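PDB 3ORQ: N5-Carboxyaminoimidazole ribonucleotide synthetase from Staphylococcus aureus subsp. aureus, which catalyses the ATP-dependent conversion of 5-aminoimidazole ribonucleotide and bicarbonate to N5-carboxyaminoimidazole ribonucleotide, a step of purine biosynthesis. Local coordinates for residues 196-201 against 251-256; 285-290 against 306-311. One frame throughout, in Å; residues are numbered along the deposited sequence.

Contact 1 of 2, residues 196-201 against 251-256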
loop_
_atom_site.group_PDB
_atom_site.type_symbol
_atom_site.label_atom_id
_atom_site.label_comp_id
_atom_site.label_asym_id
_atom_site.label_seq_id
_atom_site.Cartn_x
_atom_site.Cartn_y
_atom_site.Cartn_z
ATOM N N SER A 196 19.180 6.212 -12.103
ATOM C CA SER A 196 19.492 5.420 -10.911
ATOM C C SER A 196 18.910 4.038 -11.067
ATOM O O SER A 196 18.009 3.804 -11.869
ATOM C CB SER A 196 18.953 6.088 -9.637
ATOM O OG SER A 196 17.537 6.028 -9.563
ATOM N N LEU A 197 19.461 3.109 -10.298
ATOM C CA LEU A 197 19.092 1.713 -10.357
ATOM C C LEU A 197 18.826 1.286 -8.914
ATOM O O LEU A 197 19.704 1.327 -8.049
ATOM C CB LEU A 197 20.236 0.901 -10.943
ATOM C CG LEU A 197 19.902 -0.539 -11.316
ATOM C CD1 LEU A 197 18.817 -0.610 -12.390
ATOM C CD2 LEU A 197 21.152 -1.259 -11.768
ATOM N N THR A 198 17.580 0.949 -8.632
ATOM C CA THR A 198 17.210 0.471 -7.299
ATOM C C THR A 198 17.314 -1.074 -7.290
ATOM O O THR A 198 16.934 -1.723 -8.259
ATOM C CB THR A 198 15.857 1.007 -6.947
ATOM O OG1 THR A 198 15.971 2.443 -6.808
ATOM C CG2 THR A 198 15.333 0.353 -5.636
ATOM N N VAL A 199 17.869 -1.636 -6.218
ATOM C CA VAL A 199 18.250 -3.037 -6.180
ATOM C C VAL A 199 17.873 -3.620 -4.832
ATOM O O VAL A 199 17.832 -2.904 -3.818
ATOM C CB VAL A 199 19.822 -3.220 -6.354
ATOM C CG1 VAL A 199 20.230 -4.687 -6.380
ATOM C CG2 VAL A 199 20.364 -2.499 -7.575
ATOM N N THR A 200 17.600 -4.924 -4.803
ATOM C CA THR A 200 17.376 -5.552 -3.502
ATOM C C THR A 200 18.190 -6.815 -3.432
ATOM O O THR A 200 18.179 -7.628 -4.356
ATOM C CB THR A 200 15.872 -5.896 -3.229
ATOM O OG1 THR A 200 15.054 -4.717 -3.358
ATOM C CG2 THR A 200 15.731 -6.418 -1.770
ATOM N N ARG A 201 18.868 -7.006 -2.322
ATOM C CA ARG A 201 19.699 -8.206 -2.148
ATOM C C ARG A 201 19.201 -8.915 -0.923
ATOM O O ARG A 201 18.906 -8.267 0.081
ATOM C CB ARG A 201 21.166 -7.818 -1.955
ATOM C CG ARG A 201 22.045 -8.301 -3.094
ATOM C CD ARG A 201 23.533 -8.139 -2.739
ATOM N NE ARG A 201 24.155 -9.435 -2.649
ATOM C CZ ARG A 201 24.644 -9.991 -1.554
ATOM N NH1 ARG A 201 24.625 -9.359 -0.379
ATOM N NH2 ARG A 201 25.161 -11.218 -1.652
ATOM N N ILE A 251 22.303 -5.922 2.120
ATOM C CA ILE A 251 21.051 -6.676 2.230
ATOM C C ILE A 251 19.902 -5.646 2.261
ATOM O O ILE A 251 20.095 -4.511 2.696
ATOM C CB ILE A 251 21.003 -7.553 3.491
ATOM C CG1 ILE A 251 21.965 -8.756 3.348
ATOM C CG2 ILE A 251 19.572 -8.050 3.732
ATOM C CD1 ILE A 251 21.689 -9.623 2.125
ATOM N N GLY A 252 18.737 -6.044 1.743
ATOM C CA GLY A 252 17.592 -5.158 1.558
ATOM C C GLY A 252 17.775 -4.260 0.322
ATOM O O GLY A 252 18.592 -4.524 -0.558
ATOM N N THR A 253 17.037 -3.165 0.268
ATOM C CA THR A 253 17.090 -2.296 -0.898
ATOM C C THR A 253 18.208 -1.268 -0.779
ATOM O O THR A 253 18.410 -0.674 0.294
ATOM C CB THR A 253 15.706 -1.634 -1.090
ATOM O OG1 THR A 253 14.800 -2.678 -1.479
ATOM C CG2 THR A 253 15.718 -0.522 -2.170
ATOM N N PHE A 254 18.943 -1.064 -1.869
ATOM C CA PHE A 254 19.887 0.075 -1.955
ATOM C C PHE A 254 19.761 0.668 -3.346
ATOM O O PHE A 254 19.163 0.057 -4.229
ATOM C CB PHE A 254 21.326 -0.358 -1.638
ATOM C CG PHE A 254 21.873 -1.386 -2.578
ATOM C CD1 PHE A 254 21.511 -2.723 -2.462
ATOM C CD2 PHE A 254 22.731 -1.018 -3.584
ATOM C CE1 PHE A 254 21.999 -3.695 -3.353
ATOM C CE2 PHE A 254 23.234 -1.989 -4.495
ATOM C CZ PHE A 254 22.860 -3.326 -4.369
ATOM N N THR A 255 20.260 1.876 -3.530
ATOM C CA THR A 255 20.117 2.550 -4.816
ATOM C C THR A 255 21.450 3.177 -5.258
ATOM O O THR A 255 22.117 3.839 -4.487
ATOM C CB THR A 255 19.044 3.668 -4.744
ATOM O OG1 THR A 255 17.810 3.118 -4.290
ATOM C CG2 THR A 255 18.834 4.342 -6.124
ATOM N N VAL A 256 21.810 2.968 -6.516
ATOM C CA VAL A 256 23.018 3.554 -7.099
ATOM C C VAL A 256 22.570 4.654 -8.048
ATOM O O VAL A 256 21.765 4.402 -8.955
ATOM C CB VAL A 256 23.826 2.488 -7.874
ATOM C CG1 VAL A 256 25.166 3.061 -8.470
ATOM C CG2 VAL A 256 24.099 1.288 -7.017
#
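With chi1 at 61°, Phe254 has its CG between the backbone N and the carbonyl carbon, and the ring lies alongside Val199. Val199 carries CG1 trans to its backbone N (chi1 -177°), on the same side of the sheet. Val199 CB sits over one ring face, 3.9 Å from the Phe254 centroid and 24° off the normal, a CH-pi contact. Val199 CG1 meets Phe254 CZ at 3.6 Å, while Arg201 CB lies near the ring edge. Helix 234-245 covers this side through Ile245, and Phe250 stacks on the Phe254 ring.

The other side carries threonines. Thr200 OG1 and Thr253 OG1 are 2.8 Å apart, and Thr200 OG1 is also hydrogen-bonded to Thr293 OG1. Thr198 OG1 and Thr255 OG1 form a longer bond of 3.2 Å. The methyls Thr198 CG2 and Thr253 CG2 pack between them at 3.6 Å.

The backbones pair at Leu197 with Val256, Val199 with Phe254 and Arg201 with Gly252. Val199 N donates to Phe254 O at 2.9 Å. Gly252 N gives a 2.8 Å bond to Arg201 O. The Ser196 side chain, at one end of the pair, comes within about 9 Å of the bound magnesium ion, near the ADP. These are neighbouring antiparallel strands in the large central sheet of the ATP-grasp fold.

Contact 2 of 2, residues 285-290 against 306-311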
loop_
_atom_site.group_PDB
_atom_site.type_symbol
_atom_site.label_atom_id
_atom_site.label_comp_id
_atom_site.label_asym_id
_atom_site.label_seq_id
_atom_site.Cartn_x
_atom_site.Cartn_y
_atom_site.Cartn_z
ATOM N N ALA A 285 3.454 1.556 -9.751
ATOM C CA ALA A 285 3.788 1.152 -11.145
ATOM C C ALA A 285 4.316 -0.267 -11.311
ATOM O O ALA A 285 4.289 -0.802 -12.424
ATOM C CB ALA A 285 4.754 2.137 -11.736
ATOM N N CYS A 286 4.750 -0.896 -10.223
ATOM C CA CYS A 286 5.418 -2.240 -10.314
ATOM C C CYS A 286 4.606 -3.263 -9.589
ATOM O O CYS A 286 3.733 -2.911 -8.786
ATOM C CB CYS A 286 6.843 -2.218 -9.705
ATOM S SG CYS A 286 8.008 -1.140 -10.571
ATOM N N ASP A 287 4.914 -4.531 -9.822
ATOM C CA ASP A 287 4.184 -5.591 -9.131
ATOM C C ASP A 287 4.708 -5.783 -7.705
ATOM O O ASP A 287 4.086 -6.497 -6.890
ATOM C CB ASP A 287 4.227 -6.904 -9.935
ATOM C CG ASP A 287 5.642 -7.285 -10.394
ATOM O OD1 ASP A 287 6.594 -6.496 -10.192
ATOM O OD2 ASP A 287 5.811 -8.383 -10.970
ATOM N N TYR A 288 5.865 -5.176 -7.415
ATOM C CA TYR A 288 6.445 -5.122 -6.058
ATOM C C TYR A 288 7.003 -3.709 -5.898
ATOM O O TYR A 288 7.488 -3.129 -6.867
ATOM C CB TYR A 288 7.619 -6.074 -5.889
ATOM C CG TYR A 288 7.302 -7.560 -6.105
ATOM C CD1 TYR A 288 7.448 -8.127 -7.383
ATOM C CD2 TYR A 288 6.903 -8.377 -5.053
ATOM C CE1 TYR A 288 7.181 -9.458 -7.625
ATOM C CE2 TYR A 288 6.587 -9.753 -5.283
ATOM C CZ TYR A 288 6.746 -10.265 -6.589
ATOM O OH TYR A 288 6.492 -11.591 -6.861
ATOM N N SER A 289 6.956 -3.150 -4.692
ATOM C CA SER A 289 7.592 -1.844 -4.481
ATOM C C SER A 289 8.933 -2.043 -3.820
ATOM O O SER A 289 9.211 -3.105 -3.308
ATOM C CB SER A 289 6.713 -0.917 -3.609
ATOM O OG SER A 289 6.943 -1.165 -2.225
ATOM N N GLN A 290 9.737 -0.996 -3.773
ATOM C CA GLN A 290 11.070 -1.107 -3.200
ATOM C C GLN A 290 11.002 -1.352 -1.708
ATOM O O GLN A 290 11.959 -1.862 -1.113
ATOM C CB GLN A 290 11.912 0.133 -3.542
ATOM C CG GLN A 290 11.329 1.455 -3.125
ATOM C CD GLN A 290 12.333 2.591 -3.152
ATOM O OE1 GLN A 290 11.948 3.762 -3.097
ATOM N NE2 GLN A 290 13.612 2.264 -3.194
ATOM N N SER A 306 12.410 -11.171 -10.923
ATOM C CA SER A 306 12.373 -9.928 -11.680
ATOM C C SER A 306 11.260 -9.031 -11.198
ATOM O O SER A 306 10.340 -9.479 -10.528
ATOM C CB SER A 306 12.248 -10.194 -13.198
ATOM O OG SER A 306 10.934 -10.619 -13.488
ATOM N N ILE A 307 11.357 -7.752 -11.531
ATOM C CA ILE A 307 10.296 -6.811 -11.237
ATOM C C ILE A 307 9.647 -6.320 -12.529
ATOM O O ILE A 307 10.344 -6.034 -13.509
ATOM C CB ILE A 307 10.813 -5.651 -10.373
ATOM C CG1 ILE A 307 11.139 -6.200 -8.975
ATOM C CG2 ILE A 307 9.721 -4.590 -10.200
ATOM C CD1 ILE A 307 12.417 -5.714 -8.516
ATOM N N GLU A 308 8.315 -6.270 -12.547
ATOM C CA GLU A 308 7.615 -5.884 -13.773
ATOM C C GLU A 308 7.156 -4.476 -13.637
ATOM O O GLU A 308 6.557 -4.131 -12.629
ATOM C CB GLU A 308 6.391 -6.756 -14.050
ATOM C CG GLU A 308 6.693 -8.039 -14.751
ATOM C CD GLU A 308 5.442 -8.780 -15.225
ATOM O OE1 GLU A 308 5.489 -10.042 -15.217
ATOM O OE2 GLU A 308 4.432 -8.119 -15.615
ATOM N N LEU A 309 7.404 -3.663 -14.648
ATOM C CA LEU A 309 6.736 -2.360 -14.732
ATOM C C LEU A 309 5.350 -2.566 -15.389
ATOM O O LEU A 309 5.255 -2.800 -16.615
ATOM C CB LEU A 309 7.613 -1.358 -15.502
ATOM C CG LEU A 309 7.114 0.076 -15.671
ATOM C CD1 LEU A 309 7.073 0.810 -14.359
ATOM C CD2 LEU A 309 8.058 0.768 -16.596
ATOM N N LEU A 310 4.289 -2.499 -14.602
ATOM C CA LEU A 310 2.887 -2.693 -15.085
ATOM C C LEU A 310 2.397 -1.483 -15.914
ATOM O O LEU A 310 1.637 -1.625 -16.870
ATOM C CB LEU A 310 1.961 -2.941 -13.894
ATOM C CG LEU A 310 2.383 -4.128 -13.009
ATOM C CD1 LEU A 310 1.519 -4.276 -11.742
ATOM C CD2 LEU A 310 2.406 -5.462 -13.832
ATOM N N LYS A 311 2.855 -0.288 -15.567
ATOM C CA LYS A 311 2.565 0.876 -16.367
ATOM C C LYS A 311 3.658 1.925 -16.145
ATOM O O LYS A 311 4.134 2.083 -15.008
ATOM C CB LYS A 311 1.199 1.436 -15.946
ATOM C CG LYS A 311 0.555 2.335 -16.996
ATOM C CD LYS A 311 -0.894 2.673 -16.646
ATOM C CE LYS A 311 -1.435 3.750 -17.656
ATOM N NZ LYS A 311 -2.777 4.195 -17.267
HETATM O O HOH W 1 7.535 -10.172 -11.061
#
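Ala285 O accepts a 2.8 Å hydrogen bond from Leu310 N where two loops run roughly antiparallel and form a single beta bridge, Cys286 with Leu309. One loop leaves helix 282-285, and the other leads into strand 313-319 of the large antiparallel sheet. Lys311 N adds only a weak bond to the same oxygen. Asp287 N bonds Glu308 O at 3.3 Å.

Asp287 also gives Glu308 a side-chain bond. Its chi1 of 49° places CG between the backbone N and the carbonyl carbon, and turns the carboxylate to Glu308. Glu308 N then reaches Asp287 OD1 at 2.9 Å, nearly straight at 166°, but from above the carboxylate plane. Glu308 is thus gripped through both its N and its O by one residue.

Apolar groups fill in around these bonds. Ala285 CB meets Leu309 CD1 at 3.7 Å. Cys286 CB touches Ile307 CG2 at 3.8 Å, and that methyl also lies beside Asp287 OD1. Leu310 CD1 packs against the backbone between Cys286 and Asp287. Farther out, Ile307 rests on Thr208, Phe210 and Pro211 of strand 207-218, and Leu358 of strand 351-358 touches Ala285.

The contact also lies at the dimer interface. Glu308 and Lys311 form reciprocal salt bridges with Lys311 and Glu308 of the second subunit, whose Leu310 packs on Leu310 and whose His337 meets the Tyr288 ring. The bridge at Glu308 probably eases the nearness of its carboxylate to that of Asp287. A water lies at the edge of the Tyr288 ring, in its plane. Its 2.5 Å approach to Asp287 OD2 is unusually short and doubtful in length, but it donates to Ser306 O at 2.9 Å.

Along the chain, contact 1 closes before contact 2 opens, and their centres are 14 Å apart. Contact 1 lies inside the large antiparallel sheet; contact 2 joins loops beside it. Helix 290-298 connects the two. It begins where 285-290 ends, covers the threonine side of contact 1, and precedes 306-311. The two contacts meet directly at Thr253 OG1 and Gln290 O, a probable hydrogen bond of 3.0 Å. Strand 207-218 is also shared: it pairs with 191-201 and packs against Ile307. The sheet core near the nucleotide site is therefore linked in part through helix 290-298 and strand 207-218 to the subunit interface.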